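Long-range contact in Crov588 (Cafeteriavirus, PDB 6NYR), which is of unknown function but folds as a circular leucine-rich-repeat solenoid of FNIP repeats, possibly a binding scaffold: residues L583-I596 with P602-Q616. Residues are numbered along the deposited sequence; the frame is centred on the assembly and turned at random.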
loop_
_atom_site.group_PDB
_atom_site.type_symbol
_atom_site.label_atom_id
_atom_site.label_comp_id
_atom_site.label_asym_id
_atom_site.label_seq_id
_atom_site.Cartn_x
_atom_site.Cartn_y
_atom_site.Cartn_z
ATOM N N LEU A 583 -19.427 -19.974 -18.984
ATOM C CA LEU A 583 -18.063 -19.539 -18.704
ATOM C C LEU A 583 -17.707 -18.291 -19.500
ATOM O O LEU A 583 -17.979 -18.209 -20.701
ATOM C CB LEU A 583 -17.084 -20.669 -19.026
ATOM C CG LEU A 583 -15.812 -20.777 -18.184
ATOM C CD1 LEU A 583 -16.126 -20.992 -16.712
ATOM C CD2 LEU A 583 -14.915 -21.902 -18.716
ATOM N N THR A 584 -17.095 -17.321 -18.827
ATOM C CA THR A 584 -16.591 -16.118 -19.473
ATOM C C THR A 584 -15.083 -15.955 -19.340
ATOM O O THR A 584 -14.461 -15.362 -20.226
ATOM C CB THR A 584 -17.274 -14.857 -18.904
ATOM O OG1 THR A 584 -17.073 -14.789 -17.484
ATOM C CG2 THR A 584 -18.760 -14.849 -19.219
ATOM N N HIS A 585 -14.478 -16.481 -18.273
ATOM C CA HIS A 585 -13.045 -16.353 -18.031
ATOM C C HIS A 585 -12.444 -17.732 -17.800
ATOM O O HIS A 585 -12.851 -18.441 -16.874
ATOM C CB HIS A 585 -12.769 -15.456 -16.817
ATOM C CG HIS A 585 -13.204 -14.038 -17.002
ATOM N ND1 HIS A 585 -14.526 -13.678 -17.160
ATOM C CD2 HIS A 585 -12.490 -12.891 -17.066
ATOM C CE1 HIS A 585 -14.604 -12.367 -17.311
ATOM N NE2 HIS A 585 -13.384 -11.866 -17.259
ATOM N N LEU A 586 -11.475 -18.107 -18.635
ATOM C CA LEU A 586 -10.799 -19.393 -18.519
ATOM C C LEU A 586 -9.292 -19.188 -18.545
ATOM O O LEU A 586 -8.765 -18.533 -19.450
ATOM C CB LEU A 586 -11.221 -20.334 -19.649
ATOM C CG LEU A 586 -10.554 -21.707 -19.722
ATOM C CD1 LEU A 586 -10.832 -22.519 -18.480
ATOM C CD2 LEU A 586 -11.045 -22.439 -20.977
ATOM N N THR A 587 -8.602 -19.756 -17.556
ATOM C CA THR A 587 -7.148 -19.667 -17.467
ATOM C C THR A 587 -6.573 -21.060 -17.251
ATOM O O THR A 587 -6.896 -21.720 -16.258
ATOM C CB THR A 587 -6.708 -18.735 -16.328
ATOM O OG1 THR A 587 -7.121 -17.393 -16.615
ATOM C CG2 THR A 587 -5.190 -18.783 -16.140
ATOM N N PHE A 588 -5.701 -21.488 -18.159
ATOM C CA PHE A 588 -4.966 -22.733 -17.992
ATOM C C PHE A 588 -3.651 -22.480 -17.264
ATOM O O PHE A 588 -3.055 -21.404 -17.369
ATOM C CB PHE A 588 -4.672 -23.389 -19.344
ATOM C CG PHE A 588 -5.894 -23.897 -20.049
ATOM C CD1 PHE A 588 -6.499 -25.078 -19.655
ATOM C CD2 PHE A 588 -6.433 -23.197 -21.118
ATOM C CE1 PHE A 588 -7.625 -25.548 -20.302
ATOM C CE2 PHE A 588 -7.554 -23.663 -21.771
ATOM C CZ PHE A 588 -8.151 -24.839 -21.365
ATOM N N GLY A 589 -3.192 -23.500 -16.541
ATOM C CA GLY A 589 -1.954 -23.407 -15.801
ATOM C C GLY A 589 -0.734 -23.705 -16.651
ATOM O O GLY A 589 -0.809 -23.936 -17.858
ATOM N N THR A 590 0.419 -23.733 -15.979
ATOM C CA THR A 590 1.699 -23.761 -16.677
ATOM C C THR A 590 1.804 -24.926 -17.659
ATOM O O THR A 590 2.293 -24.756 -18.783
ATOM C CB THR A 590 2.847 -23.817 -15.661
ATOM O OG1 THR A 590 2.699 -24.978 -14.832
ATOM C CG2 THR A 590 2.866 -22.572 -14.784
ATOM N N SER A 591 1.361 -26.116 -17.259
ATOM C CA SER A 591 1.719 -27.333 -17.973
ATOM C C SER A 591 0.639 -27.852 -18.921
ATOM O O SER A 591 0.856 -28.883 -19.566
ATOM C CB SER A 591 2.089 -28.439 -16.972
ATOM O OG SER A 591 0.934 -29.030 -16.397
ATOM N N PHE A 592 -0.507 -27.182 -19.028
ATOM C CA PHE A 592 -1.543 -27.642 -19.946
ATOM C C PHE A 592 -1.060 -27.552 -21.392
ATOM O O PHE A 592 -0.649 -26.485 -21.858
ATOM C CB PHE A 592 -2.824 -26.819 -19.774
ATOM C CG PHE A 592 -3.896 -27.155 -20.779
ATOM C CD1 PHE A 592 -4.797 -28.180 -20.535
ATOM C CD2 PHE A 592 -3.998 -26.451 -21.967
ATOM C CE1 PHE A 592 -5.777 -28.494 -21.455
ATOM C CE2 PHE A 592 -4.976 -26.761 -22.894
ATOM C CZ PHE A 592 -5.869 -27.782 -22.638
ATOM N N ASN A 593 -1.128 -28.673 -22.107
ATOM C CA ASN A 593 -0.684 -28.717 -23.494
ATOM C C ASN A 593 -1.460 -29.799 -24.246
ATOM O O ASN A 593 -0.902 -30.775 -24.754
ATOM C CB ASN A 593 0.821 -28.962 -23.575
ATOM C CG ASN A 593 1.386 -28.679 -24.960
ATOM O OD1 ASN A 593 0.783 -27.954 -25.750
ATOM N ND2 ASN A 593 2.546 -29.255 -25.260
ATOM N N GLN A 594 -2.776 -29.635 -24.324
ATOM C CA GLN A 594 -3.644 -30.575 -25.017
ATOM C C GLN A 594 -4.286 -29.916 -26.231
ATOM O O GLN A 594 -4.491 -28.700 -26.265
ATOM C CB GLN A 594 -4.742 -31.105 -24.088
ATOM C CG GLN A 594 -4.228 -31.901 -22.904
ATOM C CD GLN A 594 -3.492 -33.158 -23.328
ATOM O OE1 GLN A 594 -3.945 -33.896 -24.204
ATOM N NE2 GLN A 594 -2.347 -33.405 -22.708
ATOM N N LYS A 595 -4.596 -30.735 -27.230
ATOM C CA LYS A 595 -5.241 -30.252 -28.444
ATOM C C LYS A 595 -6.676 -29.843 -28.145
ATOM O O LYS A 595 -7.396 -30.523 -27.407
ATOM C CB LYS A 595 -5.198 -31.349 -29.508
ATOM C CG LYS A 595 -3.780 -31.651 -30.006
ATOM C CD LYS A 595 -3.617 -33.123 -30.369
ATOM C CE LYS A 595 -3.679 -33.410 -31.856
ATOM N NZ LYS A 595 -3.946 -34.866 -32.078
ATOM N N ILE A 596 -7.084 -28.712 -28.712
ATOM C CA ILE A 596 -8.425 -28.175 -28.524
ATOM C C ILE A 596 -9.123 -28.192 -29.875
ATOM O O ILE A 596 -8.699 -27.493 -30.803
ATOM C CB ILE A 596 -8.405 -26.753 -27.940
ATOM C CG1 ILE A 596 -7.748 -26.766 -26.559
ATOM C CG2 ILE A 596 -9.815 -26.198 -27.857
ATOM C CD1 ILE A 596 -7.704 -25.417 -25.879
ATOM N N PRO A 602 -16.581 -22.632 -24.736
ATOM C CA PRO A 602 -17.872 -21.937 -24.827
ATOM C C PRO A 602 -17.773 -20.665 -25.656
ATOM O O PRO A 602 -16.860 -19.855 -25.473
ATOM C CB PRO A 602 -18.215 -21.628 -23.365
ATOM C CG PRO A 602 -17.491 -22.661 -22.576
ATOM C CD PRO A 602 -16.236 -22.990 -23.344
ATOM N N ASN A 603 -18.726 -20.490 -26.577
ATOM C CA ASN A 603 -18.679 -19.349 -27.486
ATOM C C ASN A 603 -18.821 -18.022 -26.749
ATOM O O ASN A 603 -18.331 -16.995 -27.234
ATOM C CB ASN A 603 -19.774 -19.485 -28.546
ATOM C CG ASN A 603 -19.349 -20.352 -29.716
ATOM O OD1 ASN A 603 -18.304 -20.114 -30.332
ATOM N ND2 ASN A 603 -20.148 -21.367 -30.026
ATOM N N GLY A 604 -19.477 -18.016 -25.592
ATOM C CA GLY A 604 -19.626 -16.798 -24.821
ATOM C C GLY A 604 -18.418 -16.402 -24.013
ATOM O O GLY A 604 -18.435 -15.369 -23.335
ATOM N N LEU A 605 -17.355 -17.201 -24.077
ATOM C CA LEU A 605 -16.120 -16.898 -23.368
ATOM C C LEU A 605 -15.522 -15.608 -23.901
ATOM O O LEU A 605 -15.408 -15.418 -25.113
ATOM C CB LEU A 605 -15.149 -18.064 -23.535
ATOM C CG LEU A 605 -13.987 -18.222 -22.563
ATOM C CD1 LEU A 605 -14.412 -18.540 -21.157
ATOM C CD2 LEU A 605 -13.080 -19.345 -23.107
ATOM N N THR A 606 -15.145 -14.716 -22.990
ATOM C CA THR A 606 -14.540 -13.449 -23.371
ATOM C C THR A 606 -13.048 -13.380 -23.100
ATOM O O THR A 606 -12.330 -12.701 -23.836
ATOM C CB THR A 606 -15.226 -12.289 -22.632
ATOM O OG1 THR A 606 -15.162 -12.518 -21.216
ATOM C CG2 THR A 606 -16.680 -12.158 -23.062
ATOM N N TYR A 607 -12.565 -14.067 -22.069
ATOM C CA TYR A 607 -11.163 -14.022 -21.668
ATOM C C TYR A 607 -10.605 -15.436 -21.671
ATOM O O TYR A 607 -11.125 -16.315 -20.975
ATOM C CB TYR A 607 -11.025 -13.371 -20.288
ATOM C CG TYR A 607 -11.035 -11.858 -20.345
ATOM C CD1 TYR A 607 -12.124 -11.171 -20.863
ATOM C CD2 TYR A 607 -9.962 -11.118 -19.870
ATOM C CE1 TYR A 607 -12.137 -9.790 -20.925
ATOM C CE2 TYR A 607 -9.968 -9.737 -19.922
ATOM C CZ TYR A 607 -11.058 -9.078 -20.446
ATOM O OH TYR A 607 -11.065 -7.702 -20.497
ATOM N N LEU A 608 -9.566 -15.658 -22.468
ATOM C CA LEU A 608 -8.916 -16.955 -22.576
ATOM C C LEU A 608 -7.419 -16.779 -22.385
ATOM O O LEU A 608 -6.791 -15.972 -23.080
ATOM C CB LEU A 608 -9.199 -17.595 -23.936
ATOM C CG LEU A 608 -8.657 -19.004 -24.154
ATOM C CD1 LEU A 608 -9.162 -19.920 -23.051
ATOM C CD2 LEU A 608 -9.074 -19.513 -25.521
ATOM N N THR A 609 -6.853 -17.519 -21.437
ATOM C CA THR A 609 -5.423 -17.459 -21.169
ATOM C C THR A 609 -4.855 -18.870 -21.149
ATOM O O THR A 609 -5.234 -19.685 -20.301
ATOM C CB THR A 609 -5.135 -16.745 -19.843
ATOM O OG1 THR A 609 -5.655 -15.410 -19.893
ATOM C CG2 THR A 609 -3.636 -16.688 -19.575
ATOM N N PHE A 610 -3.947 -19.152 -22.079
ATOM C CA PHE A 610 -3.158 -20.373 -22.065
ATOM C C PHE A 610 -1.898 -20.155 -21.234
ATOM O O PHE A 610 -1.419 -19.028 -21.079
ATOM C CB PHE A 610 -2.792 -20.794 -23.489
ATOM C CG PHE A 610 -3.983 -21.116 -24.342
ATOM C CD1 PHE A 610 -4.569 -22.370 -24.296
ATOM C CD2 PHE A 610 -4.523 -20.159 -25.187
ATOM C CE1 PHE A 610 -5.669 -22.666 -25.080
ATOM C CE2 PHE A 610 -5.624 -20.451 -25.971
ATOM C CZ PHE A 610 -6.196 -21.704 -25.915
ATOM N N GLY A 611 -1.373 -21.244 -20.688
ATOM C CA GLY A 611 -0.219 -21.199 -19.815
ATOM C C GLY A 611 1.103 -21.338 -20.544
ATOM O O GLY A 611 1.188 -21.228 -21.769
ATOM N N LEU A 612 2.150 -21.624 -19.765
ATOM C CA LEU A 612 3.517 -21.529 -20.271
ATOM C C LEU A 612 3.762 -22.505 -21.415
ATOM O O LEU A 612 4.332 -22.134 -22.447
ATOM C CB LEU A 612 4.508 -21.778 -19.129
ATOM C CG LEU A 612 5.997 -21.579 -19.403
ATOM C CD1 LEU A 612 6.739 -21.261 -18.097
ATOM C CD2 LEU A 612 6.634 -22.792 -20.065
ATOM N N ARG A 613 3.343 -23.754 -21.251
ATOM C CA ARG A 613 3.768 -24.825 -22.144
ATOM C C ARG A 613 2.805 -25.099 -23.296
ATOM O O ARG A 613 3.111 -25.946 -24.142
ATOM C CB ARG A 613 3.979 -26.115 -21.337
ATOM C CG ARG A 613 5.134 -26.033 -20.348
ATOM C CD ARG A 613 5.358 -27.335 -19.589
ATOM N NE ARG A 613 6.642 -27.329 -18.890
ATOM C CZ ARG A 613 7.816 -27.536 -19.481
ATOM N NH1 ARG A 613 7.870 -27.767 -20.785
ATOM N NH2 ARG A 613 8.933 -27.513 -18.767
ATOM N N PHE A 614 1.673 -24.402 -23.375
ATOM C CA PHE A 614 0.708 -24.683 -24.432
ATOM C C PHE A 614 1.292 -24.331 -25.797
ATOM O O PHE A 614 1.862 -23.252 -25.983
ATOM C CB PHE A 614 -0.590 -23.909 -24.211
ATOM C CG PHE A 614 -1.600 -24.106 -25.310
ATOM C CD1 PHE A 614 -2.501 -25.161 -25.262
ATOM C CD2 PHE A 614 -1.637 -23.249 -26.397
ATOM C CE1 PHE A 614 -3.423 -25.346 -26.273
ATOM C CE2 PHE A 614 -2.560 -23.436 -27.413
ATOM C CZ PHE A 614 -3.450 -24.485 -27.346
ATOM N N ASN A 615 1.136 -25.240 -26.758
ATOM C CA ASN A 615 1.740 -25.080 -28.077
ATOM C C ASN A 615 1.071 -26.013 -29.080
ATOM O O ASN A 615 1.736 -26.836 -29.716
ATOM C CB ASN A 615 3.246 -25.345 -27.994
ATOM C CG ASN A 615 3.975 -25.058 -29.304
ATOM O OD1 ASN A 615 5.108 -25.495 -29.501
ATOM N ND2 ASN A 615 3.324 -24.335 -30.201
ATOM N N GLN A 616 -0.249 -25.891 -29.217
ATOM C CA GLN A 616 -1.034 -26.675 -30.162
ATOM C C GLN A 616 -1.662 -25.745 -31.191
ATOM O O GLN A 616 -2.026 -24.607 -30.882
ATOM C CB GLN A 616 -2.131 -27.466 -29.442
ATOM C CG GLN A 616 -1.618 -28.385 -28.349
ATOM C CD GLN A 616 -0.787 -29.528 -28.889
ATOM O OE1 GLN A 616 -1.110 -30.110 -29.925
ATOM N NE2 GLN A 616 0.301 -29.845 -28.196
HETATM O O HOH W 1 -8.779 -15.230 -18.493
#
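His-585 NE2 sits over one face of the Tyr-607 ring, offset toward its rim; the ring planes are nearly parallel (20°), but the rings are slid so far that they barely overlap. Thr-584 OG1 lies in the imidazole plane and hydrogen-bonds ND1 at its edge, which helps hold the ring's rotation; Thr-562 O is that hydroxyl's second partner. Deeper in the coil, Phe-588 and Phe-610 run side by side, and Ile-596 CD1 meets the edge of Phe-610 at CE1 (3.5 Å). One face of each ring takes the next phenylalanine of its own segment, Phe-592 or Phe-614. Flat, apolar phenylalanine suits a slot that recurs every turn, as leucine does where Leu-586 CD2 touches Leu-608 CD1. Bonds from Leu-586 N to Tyr-607 O, Thr-609 N to Leu-586 O and Phe-588 N to Thr-609 O join parallel strands 585-587 and 607-609. Thr-584 O accepts from Thr-606 N, Tyr-607 N and Thr-606 OG1. Asn-593 OD1 takes Asn-615 N (2.9 Å) and Gln-616 NE2 (3.1 Å) from opposite faces of its amide. Asn-571 OD1 likewise accepts from Asn-593 N and Gln-594 NE2, matching the asparagine ladder of leucine-rich repeats: asparagine suits this place because its side-chain carbonyl satisfies N-H groups beyond the short strands.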